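Local coordinates for protein dTDP Sugar Isomerase (PDB 3EJK) that probably catalyses the 3,5-epimerisation of dTDP-4-dehydro-6-deoxy-glucose to dTDP-4-dehydro-rhamnose, a step in making an activated deoxysugar, at residues Leu73-Ala79 with Arg114-Pro120. Sequence-based numbering, arbitrary orientation.
Sequences LMTQLFA and RLLRIPP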
loop_
_atom_site.group_PDB
_atom_site.type_symbol
_atom_site.label_atom_id
_atom_site.label_comp_id
_atom_site.label_asym_id
_atom_site.label_seq_id
_atom_site.Cartn_x
_atom_site.Cartn_y
_atom_site.Cartn_z
ATOM N N LEU A 73 -2.651 16.565 -14.932
ATOM C CA LEU A 73 -1.502 15.874 -15.526
ATOM C C LEU A 73 -1.259 14.489 -14.997
ATOM O O LEU A 73 -0.734 13.632 -15.698
ATOM C CB LEU A 73 -0.211 16.618 -15.230
ATOM C CG LEU A 73 0.183 17.895 -15.932
ATOM C CD1 LEU A 73 -0.715 19.040 -15.526
ATOM C CD2 LEU A 73 1.667 18.138 -15.549
HETATM N N MSE A 74 -1.601 14.313 -13.726
HETATM C CA MSE A 74 -1.334 13.081 -12.999
HETATM C C MSE A 74 -2.125 11.870 -13.474
HETATM O O MSE A 74 -3.307 11.969 -13.819
HETATM C CB MSE A 74 -1.609 13.295 -11.500
HETATM C CG MSE A 74 -1.155 12.173 -10.625
HETATM SE SE MSE A 74 -1.800 12.344 -8.781
HETATM C CE MSE A 74 -0.998 14.025 -8.322
ATOM N N THR A 75 -1.430 10.731 -13.468
ATOM C CA THR A 75 -2.028 9.420 -13.729
ATOM C C THR A 75 -2.103 8.640 -12.421
ATOM O O THR A 75 -1.162 8.648 -11.627
ATOM C CB THR A 75 -1.189 8.603 -14.728
ATOM O OG1 THR A 75 -1.191 9.270 -15.977
ATOM C CG2 THR A 75 -1.717 7.175 -14.910
ATOM N N GLN A 76 -3.220 7.940 -12.234
ATOM C CA GLN A 76 -3.442 7.125 -11.037
ATOM C C GLN A 76 -3.213 5.657 -11.360
ATOM O O GLN A 76 -3.473 5.196 -12.477
ATOM C CB GLN A 76 -4.884 7.262 -10.511
ATOM C CG GLN A 76 -5.511 8.652 -10.593
ATOM C CD GLN A 76 -4.684 9.755 -9.966
ATOM O OE1 GLN A 76 -4.118 9.596 -8.878
ATOM N NE2 GLN A 76 -4.667 10.921 -10.625
ATOM N N LEU A 77 -2.666 4.956 -10.367
ATOM C CA LEU A 77 -2.482 3.488 -10.411
ATOM C C LEU A 77 -2.998 2.924 -9.085
ATOM O O LEU A 77 -2.312 2.931 -8.061
ATOM C CB LEU A 77 -1.039 3.053 -10.676
ATOM C CG LEU A 77 -0.488 3.355 -12.069
ATOM C CD1 LEU A 77 0.989 2.981 -12.135
ATOM C CD2 LEU A 77 -1.273 2.632 -13.115
ATOM N N PHE A 78 -4.247 2.477 -9.151
ATOM C CA PHE A 78 -5.001 1.933 -8.019
ATOM C C PHE A 78 -4.845 0.437 -7.860
ATOM O O PHE A 78 -4.948 -0.330 -8.818
ATOM C CB PHE A 78 -6.517 2.136 -8.210
ATOM C CG PHE A 78 -7.046 3.495 -7.828
ATOM C CD1 PHE A 78 -6.230 4.582 -7.669
ATOM C CD2 PHE A 78 -8.428 3.675 -7.711
ATOM C CE1 PHE A 78 -6.755 5.829 -7.332
ATOM C CE2 PHE A 78 -8.966 4.931 -7.398
ATOM C CZ PHE A 78 -8.111 6.007 -7.217
ATOM N N ALA A 79 -4.652 0.051 -6.607
ATOM C CA ALA A 79 -4.737 -1.361 -6.195
ATOM C C ALA A 79 -5.523 -1.382 -4.898
ATOM O O ALA A 79 -5.495 -0.423 -4.148
ATOM C CB ALA A 79 -3.376 -2.048 -6.055
ATOM N N ARG A 114 -6.535 -6.397 -9.246
ATOM C CA ARG A 114 -5.900 -5.825 -10.433
ATOM C C ARG A 114 -5.450 -4.408 -10.214
ATOM O O ARG A 114 -5.790 -3.756 -9.210
ATOM C CB ARG A 114 -6.884 -5.838 -11.581
ATOM C CG ARG A 114 -7.460 -7.241 -11.816
ATOM C CD ARG A 114 -8.495 -7.251 -12.903
ATOM N NE ARG A 114 -8.834 -8.619 -13.292
ATOM C CZ ARG A 114 -9.966 -9.247 -12.976
ATOM N NH1 ARG A 114 -10.900 -8.631 -12.274
ATOM N NH2 ARG A 114 -10.173 -10.497 -13.383
ATOM N N LEU A 115 -4.684 -3.947 -11.190
ATOM C CA LEU A 115 -4.155 -2.587 -11.189
ATOM C C LEU A 115 -4.951 -1.792 -12.232
ATOM O O LEU A 115 -5.059 -2.188 -13.385
ATOM C CB LEU A 115 -2.666 -2.557 -11.526
ATOM C CG LEU A 115 -1.966 -1.215 -11.251
ATOM C CD1 LEU A 115 -1.793 -1.060 -9.787
ATOM C CD2 LEU A 115 -0.589 -1.144 -11.943
ATOM N N LEU A 116 -5.531 -0.699 -11.771
ATOM C CA LEU A 116 -6.345 0.201 -12.603
ATOM C C LEU A 116 -5.582 1.492 -12.873
ATOM O O LEU A 116 -5.207 2.211 -11.966
ATOM C CB LEU A 116 -7.653 0.541 -11.884
ATOM C CG LEU A 116 -8.522 1.645 -12.485
ATOM C CD1 LEU A 116 -8.957 1.186 -13.884
ATOM C CD2 LEU A 116 -9.720 2.012 -11.580
ATOM N N ARG A 117 -5.347 1.743 -14.152
ATOM C CA ARG A 117 -4.691 2.961 -14.608
ATOM C C ARG A 117 -5.757 3.981 -14.964
ATOM O O ARG A 117 -6.653 3.695 -15.758
ATOM C CB ARG A 117 -3.816 2.659 -15.840
ATOM C CG ARG A 117 -3.156 3.885 -16.416
ATOM C CD ARG A 117 -2.484 3.577 -17.751
ATOM N NE ARG A 117 -1.691 4.723 -18.162
ATOM C CZ ARG A 117 -2.063 5.614 -19.074
ATOM N NH1 ARG A 117 -3.203 5.474 -19.727
ATOM N NH2 ARG A 117 -1.260 6.633 -19.352
ATOM N N ILE A 118 -5.683 5.158 -14.343
ATOM C CA ILE A 118 -6.649 6.230 -14.633
ATOM C C ILE A 118 -5.872 7.374 -15.271
ATOM O O ILE A 118 -5.040 8.007 -14.616
ATOM C CB ILE A 118 -7.366 6.739 -13.371
ATOM C CG1 ILE A 118 -8.095 5.593 -12.669
ATOM C CG2 ILE A 118 -8.399 7.881 -13.740
ATOM C CD1 ILE A 118 -8.703 5.990 -11.326
ATOM N N PRO A 119 -6.132 7.665 -16.555
ATOM C CA PRO A 119 -5.278 8.708 -17.122
ATOM C C PRO A 119 -5.688 10.123 -16.719
ATOM O O PRO A 119 -6.741 10.315 -16.116
ATOM C CB PRO A 119 -5.411 8.499 -18.640
ATOM C CG PRO A 119 -6.605 7.660 -18.844
ATOM C CD PRO A 119 -7.038 7.059 -17.546
ATOM N N PRO A 120 -4.829 11.111 -16.981
ATOM C CA PRO A 120 -5.284 12.444 -16.613
ATOM C C PRO A 120 -6.523 12.924 -17.342
ATOM O O PRO A 120 -6.875 12.457 -18.435
ATOM C CB PRO A 120 -4.093 13.357 -16.955
ATOM C CG PRO A 120 -3.178 12.582 -17.767
ATOM C CD PRO A 120 -3.516 11.118 -17.643
HETATM O O HOH W 1 -5.644 10.710 -13.364
#
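With CG1 of Ile118 opposite its own carbonyl carbon (chi1 -58°) and CD1 stretched onward, the isoleucine lays that methyl over one face of the Phe78 ring, whose own CG also stands beside its backbone N (chi1 -82°). The two belong to neighbouring antiparallel strands, 76-82 and 114-118, of the cupin (jelly-roll) fold expected for this family. Ile118 CD1 lies 4.2 Å from the Phe78 ring centroid, a CH-pi contact displaced toward the rim. On the same face of the sheet, Gln76 places its CB 3.8 Å from CB of Ile118. Phe126 meets the phenyl ring of Phe78 nearly at right angles. The opposite face of the sheet carries Leu77 and Arg117; Leu77 CD2 rests 3.7 Å from CB of Arg117 and also touches CD2 of Leu115. The Arg117 guanidinium reaches the carbonyl of Gly22. Reciprocal backbone bonds join Gln76 to Ile118 and Phe78 to Leu116, leaving Leu77 and Arg117 as the non-hydrogen-bonded pair between. Beyond strand 114-118, and just before strand 76-82 begins, Pro120 packs its ring against the backbone of Leu73 and Met74. The Gln76 amide is held at both ends: OE1 accepts from Asn138 ND2, and NE2 donates to a water at 2.9 Å that lies 2.7 Å from Met74 O.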